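Local structure of Cif-like 1 (Burkholderia cenocepacia, 7JQY) at residues B[48-53]-B[112-117]; B[142-147]-B[299-304]; B[243-248]-B[270-275]; B[255-260]-B[279-284]. The protein probably hydrolyses epoxides, as a Cif-like member of the alpha/beta hydrolase fold family that assembles as an octamer. The protein carries 1 engineered substitution. All blocks are in the same frame, centred on the assembly; numbering follows the deposited sequence.

Contact 1: B[48-53]-B[112-117]; sequences GEMVVL and LGATRI
M50 and I117 lie abreast, their CA atoms 4.9 Å apart, where strand 50-54 runs parallel to the beginning of strand 117-122; no hydrogen bond joins the two segments, and the closest backbone approach is a CH...O contact of 3.3 Å from I117 CA to M50 O. M50 contributes the largest share of the meeting surface, followed by I117. Its side chain leaves with CG anti to the backbone N (chi1 -173°), runs straight as far as SD and then turns, which carries the terminal methyl CE of M50 to 3.7 Å from A114 CB. The same methyl reaches L112 CB at 4.1 Å, the two side chains crossing at about a right angle. Nearer the sheet, I117 CG2 rests on M50 SD at 3.9 Å, while the other branch of the isoleucine sends CD1 to V52 CG2, also at 3.9 Å. Helix 98-111 ends in a Schellman motif with G113 as its C-prime residue, and V109 of that helix touches M50, V52, A114 and I117. The contact thus illustrates division of labour at a helix-to-strand connection: methyls and a thioether hold these segments together by dispersion, whereas polar links run outward, for example the backbone bonds of M50 and V52 to H118.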
loop_
_atom_site.group_PDB
_atom_site.type_symbol
_atom_site.label_atom_id
_atom_site.label_comp_id
_atom_site.label_asym_id
_atom_site.label_seq_id
_atom_site.Cartn_x
_atom_site.Cartn_y
_atom_site.Cartn_z
ATOM N N GLY B 48 -10.104 -46.416 -21.121
ATOM C CA GLY B 48 -10.813 -46.812 -19.923
ATOM C C GLY B 48 -12.085 -46.013 -19.695
ATOM O O GLY B 48 -12.348 -44.987 -20.324
ATOM N N GLU B 49 -12.904 -46.524 -18.776
ATOM C CA GLU B 49 -14.110 -45.813 -18.367
ATOM C C GLU B 49 -13.737 -44.453 -17.791
ATOM O O GLU B 49 -12.834 -44.350 -16.956
ATOM C CB GLU B 49 -14.884 -46.621 -17.322
ATOM C CG GLU B 49 -15.521 -47.919 -17.810
ATOM C CD GLU B 49 -16.428 -48.542 -16.744
ATOM O OE1 GLU B 49 -15.981 -49.482 -16.048
ATOM O OE2 GLU B 49 -17.582 -48.079 -16.589
ATOM N N MET B 50 -14.423 -43.410 -18.245
ATOM C CA MET B 50 -14.069 -42.060 -17.835
ATOM C C MET B 50 -14.668 -41.719 -16.477
ATOM O O MET B 50 -15.856 -41.947 -16.236
ATOM C CB MET B 50 -14.542 -41.043 -18.861
ATOM C CG MET B 50 -14.039 -39.661 -18.543
ATOM S SD MET B 50 -14.416 -38.470 -19.819
ATOM C CE MET B 50 -13.294 -39.017 -21.102
ATOM N N VAL B 51 -13.837 -41.173 -15.591
ATOM C CA VAL B 51 -14.269 -40.639 -14.306
ATOM C C VAL B 51 -13.997 -39.140 -14.320
ATOM O O VAL B 51 -12.836 -38.716 -14.402
ATOM C CB VAL B 51 -13.558 -41.314 -13.123
ATOM C CG1 VAL B 51 -14.089 -40.769 -11.805
ATOM C CG2 VAL B 51 -13.750 -42.819 -13.186
ATOM N N VAL B 52 -15.061 -38.342 -14.247
ATOM C CA VAL B 52 -14.969 -36.888 -14.221
ATOM C C VAL B 52 -15.097 -36.426 -12.776
ATOM O O VAL B 52 -16.009 -36.861 -12.049
ATOM C CB VAL B 52 -16.046 -36.245 -15.110
ATOM C CG1 VAL B 52 -16.040 -34.749 -14.956
ATOM C CG2 VAL B 52 -15.827 -36.643 -16.551
ATOM N N LEU B 53 -14.168 -35.569 -12.351
ATOM C CA LEU B 53 -14.117 -35.038 -10.995
ATOM C C LEU B 53 -14.301 -33.531 -11.049
ATOM O O LEU B 53 -13.591 -32.845 -11.793
ATOM C CB LEU B 53 -12.782 -35.382 -10.320
ATOM C CG LEU B 53 -12.311 -36.836 -10.446
ATOM C CD1 LEU B 53 -10.958 -37.048 -9.819
ATOM C CD2 LEU B 53 -13.323 -37.754 -9.799
ATOM N N LEU B 112 -13.845 -35.295 -25.893
ATOM C CA LEU B 112 -12.862 -36.329 -25.621
ATOM C C LEU B 112 -13.306 -37.687 -26.126
ATOM O O LEU B 112 -12.615 -38.682 -25.883
ATOM C CB LEU B 112 -12.579 -36.406 -24.119
ATOM C CG LEU B 112 -11.854 -35.186 -23.556
ATOM C CD1 LEU B 112 -11.591 -35.337 -22.078
ATOM C CD2 LEU B 112 -10.556 -34.981 -24.314
ATOM N N GLY B 113 -14.421 -37.748 -26.848
ATOM C CA GLY B 113 -14.847 -38.988 -27.449
ATOM C C GLY B 113 -15.703 -39.855 -26.562
ATOM O O GLY B 113 -16.052 -40.971 -26.963
ATOM N N ALA B 114 -16.032 -39.402 -25.361
ATOM C CA ALA B 114 -16.817 -40.232 -24.469
ATOM C C ALA B 114 -18.288 -39.848 -24.521
ATOM O O ALA B 114 -18.665 -38.732 -24.887
ATOM C CB ALA B 114 -16.307 -40.124 -23.028
ATOM N N THR B 115 -19.108 -40.782 -24.079
ATOM C CA THR B 115 -20.539 -40.562 -23.924
ATOM C C THR B 115 -21.055 -41.020 -22.574
ATOM O O THR B 115 -22.048 -40.459 -22.106
ATOM C CB THR B 115 -21.356 -41.263 -25.033
ATOM O OG1 THR B 115 -20.830 -42.573 -25.286
ATOM C CG2 THR B 115 -21.345 -40.447 -26.317
ATOM N N ARG B 116 -20.393 -41.996 -21.935
ATOM C CA ARG B 116 -20.775 -42.524 -20.601
ATOM C C ARG B 116 -19.631 -42.284 -19.597
ATOM O O ARG B 116 -18.485 -42.630 -19.886
ATOM C CB ARG B 116 -21.106 -44.014 -20.682
ATOM C CG ARG B 116 -22.280 -44.342 -21.591
ATOM C CD ARG B 116 -23.564 -43.701 -21.091
ATOM N NE ARG B 116 -24.708 -44.038 -21.933
ATOM C CZ ARG B 116 -25.106 -43.318 -22.978
ATOM N NH1 ARG B 116 -24.451 -42.214 -23.312
ATOM N NH2 ARG B 116 -26.157 -43.700 -23.688
ATOM N N ILE B 117 -19.922 -41.694 -18.424
ATOM C CA ILE B 117 -18.892 -41.300 -17.468
ATOM C C ILE B 117 -19.385 -41.650 -16.072
ATOM O O ILE B 117 -20.592 -41.719 -15.822
ATOM C CB ILE B 117 -18.583 -39.788 -17.530
ATOM C CG1 ILE B 117 -19.848 -39.009 -17.164
ATOM C CG2 ILE B 117 -18.056 -39.385 -18.911
ATOM C CD1 ILE B 117 -19.648 -37.541 -16.962
#

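Contact 2: B[142-147]-B[299-304]; sequences KLAMLD and LDFFRE
K142 and F301 meet where the last helix of an alpha/beta hydrolase fold packs along one face of its central sheet, and the pair shows how one lysine can serve both as packing surface and as polar partner. The axes of strand 142-146 and helix 299-303 approach to 9.6 Å and run nearly antiparallel, at 158°. The lysine chain, extended beyond CG, passes over one face of the F301 ring with CD 4.2 Å from the ring centroid, almost above its centre. This CH-pi contact is flanked by F302, whose CD1 edge faces K142 CD, also at 4.2 Å. F301 itself projects with CG anti to its own N (chi1 -179°), which brings CE2 to 3.4 Å from L143 O. Beyond the rings, K142 NZ bonds F301 O at 2.9 Å, in the carbonyl plane and on a lone pair. A weak bond of 3.5 Å from K142 NZ to E304 O joins it, and a water accepting from NZ donates in turn to F302 O. The ammonium thus sits by carbonyls at and just beyond the C-terminal end of the helix, where a positive charge probably suits the helix dipole. Around this, strand 140-146 lies between strands 117-122 and 250-255: F301 packs on L251 of the latter and F302 on V120 of the former, while L143 packs on helix 124-135.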
loop_
_atom_site.group_PDB
_atom_site.type_symbol
_atom_site.label_atom_id
_atom_site.label_comp_id
_atom_site.label_asym_id
_atom_site.label_seq_id
_atom_site.Cartn_x
_atom_site.Cartn_y
_atom_site.Cartn_z
ATOM N N LYS B 142 -22.775 -43.687 -12.952
ATOM C CA LYS B 142 -22.879 -43.587 -11.503
ATOM C C LYS B 142 -22.496 -42.173 -11.090
ATOM O O LYS B 142 -21.717 -41.498 -11.773
ATOM C CB LYS B 142 -21.983 -44.610 -10.790
ATOM C CG LYS B 142 -22.476 -46.043 -10.882
ATOM C CD LYS B 142 -21.446 -47.015 -10.340
ATOM C CE LYS B 142 -21.910 -48.451 -10.503
ATOM N NZ LYS B 142 -20.791 -49.420 -10.329
ATOM N N LEU B 143 -23.054 -41.729 -9.968
ATOM C CA LEU B 143 -22.868 -40.371 -9.476
ATOM C C LEU B 143 -22.525 -40.419 -7.993
ATOM O O LEU B 143 -23.211 -41.095 -7.218
ATOM C CB LEU B 143 -24.132 -39.537 -9.711
ATOM C CG LEU B 143 -24.188 -38.152 -9.081
ATOM C CD1 LEU B 143 -23.191 -37.223 -9.760
ATOM C CD2 LEU B 143 -25.603 -37.592 -9.146
ATOM N N ALA B 144 -21.445 -39.737 -7.606
ATOM C CA ALA B 144 -21.011 -39.651 -6.213
ATOM C C ALA B 144 -21.102 -38.206 -5.748
ATOM O O ALA B 144 -20.566 -37.305 -6.404
ATOM C CB ALA B 144 -19.590 -40.182 -6.028
ATOM N N MET B 145 -21.767 -37.991 -4.613
ATOM C CA MET B 145 -22.077 -36.653 -4.122
ATOM C C MET B 145 -21.398 -36.432 -2.775
ATOM O O MET B 145 -21.677 -37.155 -1.811
ATOM C CB MET B 145 -23.593 -36.476 -4.006
ATOM C CG MET B 145 -24.319 -36.675 -5.345
ATOM S SD MET B 145 -26.098 -36.391 -5.241
ATOM C CE MET B 145 -26.179 -34.696 -5.809
ATOM N N LEU B 146 -20.545 -35.406 -2.693
ATOM C CA LEU B 146 -19.679 -35.207 -1.534
ATOM C C LEU B 146 -19.969 -33.887 -0.830
ATOM O O LEU B 146 -20.112 -32.844 -1.479
ATOM C CB LEU B 146 -18.197 -35.228 -1.932
ATOM C CG LEU B 146 -17.598 -36.356 -2.776
ATOM C CD1 LEU B 146 -16.071 -36.236 -2.770
ATOM C CD2 LEU B 146 -18.028 -37.721 -2.286
ATOM N N ASP B 147 -20.048 -33.954 0.499
ATOM C CA ASP B 147 -19.790 -32.843 1.416
ATOM C C ASP B 147 -20.884 -31.785 1.542
ATOM O O ASP B 147 -21.101 -31.265 2.643
ATOM C CB ASP B 147 -18.466 -32.165 1.027
ATOM C CG ASP B 147 -17.276 -33.093 1.198
ATOM O OD1 ASP B 147 -17.310 -33.923 2.125
ATOM O OD2 ASP B 147 -16.310 -33.014 0.401
ATOM N N LEU B 299 -13.914 -46.554 -5.293
ATOM C CA LEU B 299 -13.599 -47.782 -6.014
ATOM C C LEU B 299 -14.636 -48.868 -5.740
ATOM O O LEU B 299 -15.047 -49.579 -6.668
ATOM C CB LEU B 299 -12.182 -48.252 -5.673
ATOM C CG LEU B 299 -11.121 -47.359 -6.341
ATOM C CD1 LEU B 299 -9.700 -47.705 -5.930
ATOM C CD2 LEU B 299 -11.271 -47.412 -7.856
ATOM N N ASP B 300 -15.089 -48.993 -4.483
ATOM C CA ASP B 300 -16.136 -49.960 -4.162
ATOM C C ASP B 300 -17.427 -49.639 -4.893
ATOM O O ASP B 300 -18.098 -50.535 -5.418
ATOM C CB ASP B 300 -16.424 -49.933 -2.663
ATOM C CG ASP B 300 -15.586 -50.894 -1.892
ATOM O OD1 ASP B 300 -15.154 -51.894 -2.500
ATOM O OD2 ASP B 300 -15.343 -50.645 -0.698
ATOM N N PHE B 301 -17.759 -48.354 -4.981
ATOM C CA PHE B 301 -18.970 -47.919 -5.656
ATOM C C PHE B 301 -18.894 -48.157 -7.159
ATOM O O PHE B 301 -19.913 -48.463 -7.787
ATOM C CB PHE B 301 -19.198 -46.443 -5.335
ATOM C CG PHE B 301 -20.428 -45.868 -5.947
ATOM C CD1 PHE B 301 -21.635 -46.535 -5.866
ATOM C CD2 PHE B 301 -20.387 -44.633 -6.566
ATOM C CE1 PHE B 301 -22.772 -45.989 -6.408
ATOM C CE2 PHE B 301 -21.523 -44.082 -7.115
ATOM C CZ PHE B 301 -22.716 -44.762 -7.037
ATOM N N PHE B 302 -17.704 -48.047 -7.752
ATOM C CA PHE B 302 -17.579 -48.140 -9.200
ATOM C C PHE B 302 -17.460 -49.574 -9.714
ATOM O O PHE B 302 -17.557 -49.779 -10.924
ATOM C CB PHE B 302 -16.365 -47.327 -9.671
ATOM C CG PHE B 302 -16.544 -45.830 -9.566
ATOM C CD1 PHE B 302 -17.802 -45.273 -9.382
ATOM C CD2 PHE B 302 -15.451 -44.978 -9.656
ATOM C CE1 PHE B 302 -17.962 -43.902 -9.289
ATOM C CE2 PHE B 302 -15.608 -43.608 -9.564
ATOM C CZ PHE B 302 -16.865 -43.070 -9.379
ATOM N N ARG B 303 -17.246 -50.529 -8.829
ATOM C CA ARG B 303 -17.111 -51.927 -9.172
ATOM C C ARG B 303 -18.466 -52.602 -9.107
ATOM O O ARG B 303 -18.816 -53.373 -9.976
ATOM C CB ARG B 303 -16.171 -52.623 -8.206
ATOM C CG ARG B 303 -14.696 -52.501 -8.516
ATOM C CD ARG B 303 -13.837 -52.887 -7.317
ATOM N NE ARG B 303 -12.663 -52.035 -7.182
ATOM C CZ ARG B 303 -11.576 -52.339 -6.491
ATOM N NH1 ARG B 303 -11.476 -53.483 -5.872
ATOM N NH2 ARG B 303 -10.575 -51.503 -6.422
ATOM N N GLU B 304 -19.186 -52.282 -8.043
ATOM C CA GLU B 304 -20.533 -52.712 -7.700
ATOM C C GLU B 304 -21.396 -53.129 -8.871
ATOM O O GLU B 304 -22.282 -52.398 -9.277
ATOM C CB GLU B 304 -21.233 -51.542 -7.011
ATOM C CG GLU B 304 -22.080 -51.882 -5.809
ATOM C CD GLU B 304 -22.736 -50.667 -5.179
ATOM O OE1 GLU B 304 -22.142 -50.061 -4.287
ATOM O OE2 GLU B 304 -23.867 -50.328 -5.571
HETATM O O HOH W 1 -19.884 -49.126 -12.970
#

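Contact 3: B[243-248]-B[270-275]; sequences KHKLPM and LALDVR
Where L246 meets A271, the flat side chains sit at the margins: K243 CB lies over one face of the H244 ring, offset toward its rim, and the R275 guanidinium has D273 O at its edge, in plane. Between them a single bridge joins the loop from helix 231-241 to strand 250-255 with the lead-in to the neighbouring edge strand 274-279. L246 N donates to L270 O at 2.8 Å, on a lone pair in the carbonyl plane, and L272 N returns a nearly straight bond (172°) to L246 O at 3.2 Å. The two bonds straddle A271, whose CB packs on L246 CB at 3.7 Å. On the outer side K245 folds back by bends at chi2 and chi3, which lay its CE 3.5 Å from L272 CD2. A water donates to A271 O and weakly accepts from K245 NZ. Inward, L246 continues onto Y130 and A133 of helix 124-135. R275 forms a salt bridge to D273 OD1, its hydrogen bonds there weak, and a second one to E304, just after helix 291-303. The example shows that two main-chain bonds can fix the alignment of irregular segments: the peptide groups set the register, and the aliphatic parts of K245, L246 and L272 pack around them.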
loop_
_atom_site.group_PDB
_atom_site.type_symbol
_atom_site.label_atom_id
_atom_site.label_comp_id
_atom_site.label_asym_id
_atom_site.label_seq_id
_atom_site.Cartn_x
_atom_site.Cartn_y
_atom_site.Cartn_z
ATOM N N LYS B 243 -38.361 -33.402 -9.706
ATOM C CA LYS B 243 -39.626 -34.036 -9.866
ATOM C C LYS B 243 -39.369 -35.437 -10.370
ATOM O O LYS B 243 -40.181 -36.298 -10.202
ATOM C CB LYS B 243 -40.470 -33.343 -10.917
ATOM C CG LYS B 243 -40.603 -31.854 -10.790
ATOM C CD LYS B 243 -41.161 -31.478 -9.457
ATOM C CE LYS B 243 -41.424 -29.999 -9.369
ATOM N NZ LYS B 243 -41.691 -29.583 -7.981
ATOM N N HIS B 244 -38.218 -35.661 -10.968
ATOM C CA HIS B 244 -37.832 -36.907 -11.603
ATOM C C HIS B 244 -36.584 -37.335 -10.852
ATOM O O HIS B 244 -35.511 -36.758 -11.041
ATOM C CB HIS B 244 -37.562 -36.687 -13.089
ATOM C CG HIS B 244 -38.721 -36.109 -13.846
ATOM N ND1 HIS B 244 -39.897 -36.800 -14.055
ATOM C CD2 HIS B 244 -38.871 -34.918 -14.475
ATOM C CE1 HIS B 244 -40.722 -36.059 -14.773
ATOM N NE2 HIS B 244 -40.124 -34.912 -15.042
ATOM N N LYS B 245 -36.727 -38.310 -9.974
ATOM C CA LYS B 245 -35.579 -38.735 -9.204
ATOM C C LYS B 245 -34.612 -39.469 -10.122
ATOM O O LYS B 245 -35.011 -40.088 -11.116
ATOM C CB LYS B 245 -36.029 -39.596 -8.028
ATOM C CG LYS B 245 -36.886 -38.784 -7.052
ATOM C CD LYS B 245 -36.605 -39.102 -5.595
ATOM C CE LYS B 245 -37.305 -40.368 -5.147
ATOM N NZ LYS B 245 -37.388 -40.472 -3.660
ATOM N N LEU B 246 -33.329 -39.383 -9.788
ATOM C CA LEU B 246 -32.306 -39.921 -10.666
ATOM C C LEU B 246 -32.357 -41.446 -10.657
ATOM O O LEU B 246 -32.571 -42.055 -9.604
ATOM C CB LEU B 246 -30.915 -39.435 -10.252
ATOM C CG LEU B 246 -30.676 -37.921 -10.295
ATOM C CD1 LEU B 246 -29.350 -37.575 -9.634
ATOM C CD2 LEU B 246 -30.732 -37.391 -11.719
ATOM N N PRO B 247 -32.183 -42.087 -11.815
ATOM C CA PRO B 247 -32.282 -43.551 -11.887
ATOM C C PRO B 247 -30.972 -44.289 -11.648
ATOM O O PRO B 247 -30.987 -45.462 -11.264
ATOM C CB PRO B 247 -32.779 -43.783 -13.316
ATOM C CG PRO B 247 -32.174 -42.639 -14.093
ATOM C CD PRO B 247 -32.064 -41.466 -13.151
ATOM N N MET B 248 -29.838 -43.647 -11.921
ATOM C CA MET B 248 -28.557 -44.323 -11.784
ATOM C C MET B 248 -28.165 -44.436 -10.312
ATOM O O MET B 248 -28.606 -43.639 -9.482
ATOM C CB MET B 248 -27.484 -43.580 -12.586
ATOM C CG MET B 248 -26.951 -42.327 -11.916
ATOM S SD MET B 248 -28.119 -40.948 -11.983
ATOM C CE MET B 248 -28.293 -40.749 -13.752
ATOM N N LEU B 270 -33.223 -36.817 -4.120
ATOM C CA LEU B 270 -32.866 -36.597 -5.517
ATOM C C LEU B 270 -32.833 -37.859 -6.352
ATOM O O LEU B 270 -32.958 -37.773 -7.575
ATOM C CB LEU B 270 -31.473 -35.955 -5.620
ATOM C CG LEU B 270 -31.070 -34.807 -4.702
ATOM C CD1 LEU B 270 -29.570 -34.666 -4.680
ATOM C CD2 LEU B 270 -31.674 -33.541 -5.199
ATOM N N ALA B 271 -32.656 -39.021 -5.731
ATOM C CA ALA B 271 -32.442 -40.251 -6.473
ATOM C C ALA B 271 -33.097 -41.416 -5.742
ATOM O O ALA B 271 -33.307 -41.376 -4.530
ATOM C CB ALA B 271 -30.946 -40.522 -6.685
ATOM N N LEU B 272 -33.418 -42.456 -6.508
ATOM C CA LEU B 272 -34.072 -43.642 -5.976
ATOM C C LEU B 272 -33.094 -44.658 -5.413
ATOM O O LEU B 272 -33.393 -45.302 -4.401
ATOM C CB LEU B 272 -34.906 -44.306 -7.076
ATOM C CG LEU B 272 -35.817 -43.374 -7.874
ATOM C CD1 LEU B 272 -35.991 -43.872 -9.305
ATOM C CD2 LEU B 272 -37.169 -43.245 -7.183
ATOM N N ASP B 273 -31.920 -44.790 -6.020
ATOM C CA ASP B 273 -30.930 -45.802 -5.656
ATOM C C ASP B 273 -29.759 -45.081 -4.993
ATOM O O ASP B 273 -28.817 -44.648 -5.661
ATOM C CB ASP B 273 -30.486 -46.593 -6.897
ATOM C CG ASP B 273 -29.508 -47.702 -6.562
ATOM O OD1 ASP B 273 -29.308 -47.969 -5.356
ATOM O OD2 ASP B 273 -28.946 -48.311 -7.498
ATOM N N VAL B 274 -29.810 -44.963 -3.669
ATOM C CA VAL B 274 -28.828 -44.188 -2.924
ATOM C C VAL B 274 -28.247 -45.050 -1.816
ATOM O O VAL B 274 -28.970 -45.788 -1.139
ATOM C CB VAL B 274 -29.433 -42.899 -2.322
ATOM C CG1 VAL B 274 -28.356 -42.091 -1.618
ATOM C CG2 VAL B 274 -30.103 -42.066 -3.389
ATOM N N ARG B 275 -26.939 -44.931 -1.621
ATOM C CA ARG B 275 -26.223 -45.551 -0.522
ATOM C C ARG B 275 -25.179 -44.546 -0.065
ATOM O O ARG B 275 -24.736 -43.697 -0.846
ATOM C CB ARG B 275 -25.574 -46.889 -0.917
ATOM C CG ARG B 275 -24.193 -46.784 -1.539
ATOM C CD ARG B 275 -24.283 -46.535 -3.035
ATOM N NE ARG B 275 -24.782 -47.704 -3.755
ATOM C CZ ARG B 275 -25.866 -47.700 -4.529
ATOM N NH1 ARG B 275 -26.578 -46.591 -4.676
ATOM N NH2 ARG B 275 -26.244 -48.808 -5.155
HETATM O O HOH W 2 -33.850 -35.510 -9.114
HETATM O O HOH W 3 -34.671 -42.044 -2.342
#

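Contact 4: B[255-260]-B[279-284]; sequences GDKSNG and APNTGH
D256 grips the opposing loop through both carboxylate oxygens, OD1 taking T282 N and OD2 taking N281 N, each at 3.0 Å. The loops concerned follow strands 250-255 and 274-279 of the alpha/beta hydrolase sheet, and the second is where this fold usually carries its catalytic histidine. The two bonds differ in approach: T282 N comes to the syn side of D256 OD1, 27° out of the carboxylate plane, whereas N281 N meets OD2 from above that plane. A chi1 of 62°, with CG between the backbone N and the carbonyl carbon, turns the acid across to these amides. Main-chain bonds reinforce the grip, D256 N donating to A279 O at 2.9 Å and K257 N to T282 O at 3.0 Å; G255 and A279 are bridged in parallel fashion. From G255 to S258 the chain makes a type I turn, which presents S258 to H284. Their bond, S258 OG to H284 ND1 at 3.1 Å, lies at the edge of the imidazole and in its plane, so it limits rotation of the ring; either atom could be the donor. N259, beside the same ring edge, gives its ND2 to D147 O. Packing is close at G255, whose CA lies 3.3 Å from T282 O, while K257 and N281 run side by side at the outer end. At the inner end one water bridges the loops, accepting from G255 N at 2.7 Å and donating to G283 O at 2.6 Å.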
loop_
_atom_site.group_PDB
_atom_site.type_symbol
_atom_site.label_atom_id
_atom_site.label_comp_id
_atom_site.label_asym_id
_atom_site.label_seq_id
_atom_site.Cartn_x
_atom_site.Cartn_y
_atom_site.Cartn_z
ATOM N N GLY B 255 -18.066 -35.812 5.933
ATOM C CA GLY B 255 -17.352 -36.032 7.178
ATOM C C GLY B 255 -18.262 -35.908 8.388
ATOM O O GLY B 255 -19.219 -35.133 8.401
ATOM N N ASP B 256 -17.942 -36.670 9.439
ATOM C CA ASP B 256 -18.784 -36.645 10.629
ATOM C C ASP B 256 -18.696 -35.318 11.365
ATOM O O ASP B 256 -19.590 -35.005 12.158
ATOM C CB ASP B 256 -18.426 -37.789 11.588
ATOM C CG ASP B 256 -17.001 -37.705 12.105
ATOM O OD1 ASP B 256 -16.211 -36.892 11.579
ATOM O OD2 ASP B 256 -16.672 -38.447 13.057
ATOM N N LYS B 257 -17.639 -34.538 11.142
ATOM C CA LYS B 257 -17.499 -33.255 11.815
ATOM C C LYS B 257 -18.063 -32.103 11.003
ATOM O O LYS B 257 -17.956 -30.951 11.433
ATOM C CB LYS B 257 -16.028 -32.979 12.138
ATOM C CG LYS B 257 -15.352 -34.052 12.953
ATOM C CD LYS B 257 -15.909 -34.092 14.368
ATOM C CE LYS B 257 -15.099 -35.026 15.248
ATOM N NZ LYS B 257 -15.781 -35.303 16.534
ATOM N N SER B 258 -18.723 -32.393 9.883
ATOM C CA SER B 258 -19.354 -31.341 9.101
ATOM C C SER B 258 -20.784 -31.772 8.774
ATOM O O SER B 258 -21.602 -31.915 9.695
ATOM C CB SER B 258 -18.484 -31.061 7.858
ATOM O OG SER B 258 -19.124 -30.281 6.867
ATOM N N ASN B 259 -21.106 -32.050 7.505
ATOM C CA ASN B 259 -22.505 -32.351 7.188
ATOM C C ASN B 259 -22.886 -33.795 7.507
ATOM O O ASN B 259 -24.060 -34.074 7.766
ATOM C CB ASN B 259 -22.799 -32.067 5.714
ATOM C CG ASN B 259 -23.132 -30.612 5.468
ATOM O OD1 ASN B 259 -23.669 -29.935 6.348
ATOM N ND2 ASN B 259 -22.796 -30.113 4.279
ATOM N N GLY B 260 -21.922 -34.713 7.470
ATOM C CA GLY B 260 -22.166 -36.076 7.910
ATOM C C GLY B 260 -23.313 -36.737 7.171
ATOM O O GLY B 260 -23.348 -36.797 5.931
ATOM N N ALA B 279 -17.564 -40.251 6.805
ATOM C CA ALA B 279 -16.139 -40.403 7.062
ATOM C C ALA B 279 -15.842 -40.073 8.519
ATOM O O ALA B 279 -16.213 -38.991 8.990
ATOM C CB ALA B 279 -15.321 -39.493 6.142
ATOM N N PRO B 280 -15.154 -40.952 9.249
ATOM C CA PRO B 280 -14.879 -40.675 10.663
ATOM C C PRO B 280 -13.789 -39.626 10.815
ATOM O O PRO B 280 -12.862 -39.547 10.004
ATOM C CB PRO B 280 -14.425 -42.031 11.222
ATOM C CG PRO B 280 -14.200 -42.932 10.045
ATOM C CD PRO B 280 -14.487 -42.179 8.780
ATOM N N ASN B 281 -13.950 -38.792 11.846
ATOM C CA ASN B 281 -13.001 -37.737 12.217
ATOM C C ASN B 281 -12.558 -36.910 11.008
ATOM O O ASN B 281 -11.375 -36.620 10.826
ATOM C CB ASN B 281 -11.793 -38.335 12.936
ATOM C CG ASN B 281 -12.143 -38.866 14.322
ATOM O OD1 ASN B 281 -11.909 -40.034 14.623
ATOM N ND2 ASN B 281 -12.702 -38.007 15.169
ATOM N N THR B 282 -13.536 -36.461 10.219
ATOM C CA THR B 282 -13.282 -35.769 8.960
ATOM C C THR B 282 -14.149 -34.526 8.881
ATOM O O THR B 282 -15.315 -34.544 9.289
ATOM C CB THR B 282 -13.579 -36.672 7.757
ATOM O OG1 THR B 282 -12.751 -37.841 7.818
ATOM C CG2 THR B 282 -13.322 -35.940 6.442
ATOM N N GLY B 283 -13.564 -33.433 8.392
ATOM C CA GLY B 283 -14.335 -32.215 8.264
ATOM C C GLY B 283 -15.009 -32.061 6.920
ATOM O O GLY B 283 -15.405 -33.041 6.287
ATOM N N HIS B 284 -15.044 -30.822 6.437
ATOM C CA HIS B 284 -15.807 -30.450 5.257
ATOM C C HIS B 284 -15.113 -30.820 3.954
ATOM O O HIS B 284 -15.794 -30.947 2.930
ATOM C CB HIS B 284 -16.074 -28.944 5.297
ATOM C CG HIS B 284 -17.038 -28.458 4.261
ATOM N ND1 HIS B 284 -18.394 -28.701 4.331
ATOM C CD2 HIS B 284 -16.845 -27.719 3.143
ATOM C CE1 HIS B 284 -18.995 -28.137 3.296
ATOM N NE2 HIS B 284 -18.076 -27.540 2.556
HETATM O O HOH W 4 -17.405 -33.532 4.620
HETATM O O HOH W 5 -13.363 -36.960 17.556
#

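Contacts 1, 2 and 3 all reach the one mixed sheet, and contact 2 stands in the middle, its centre about 14 Å from those of contacts 1 and 3. It touches each neighbour, V51 packing on F302 and E304 pairing with R275. Contact 4 lies farther off at the ends of strands 250-255 and 274-279, about 29 Å from contact 1 between centres, yet D147 still reaches N259 and H284. Along the chain, contact 1 closes before the others open; contacts 3 and 4 alternate with each other inside the long loop closed by contact 2. The final helix thus packs on a sheet whose far strand ends lead into the loop of H284.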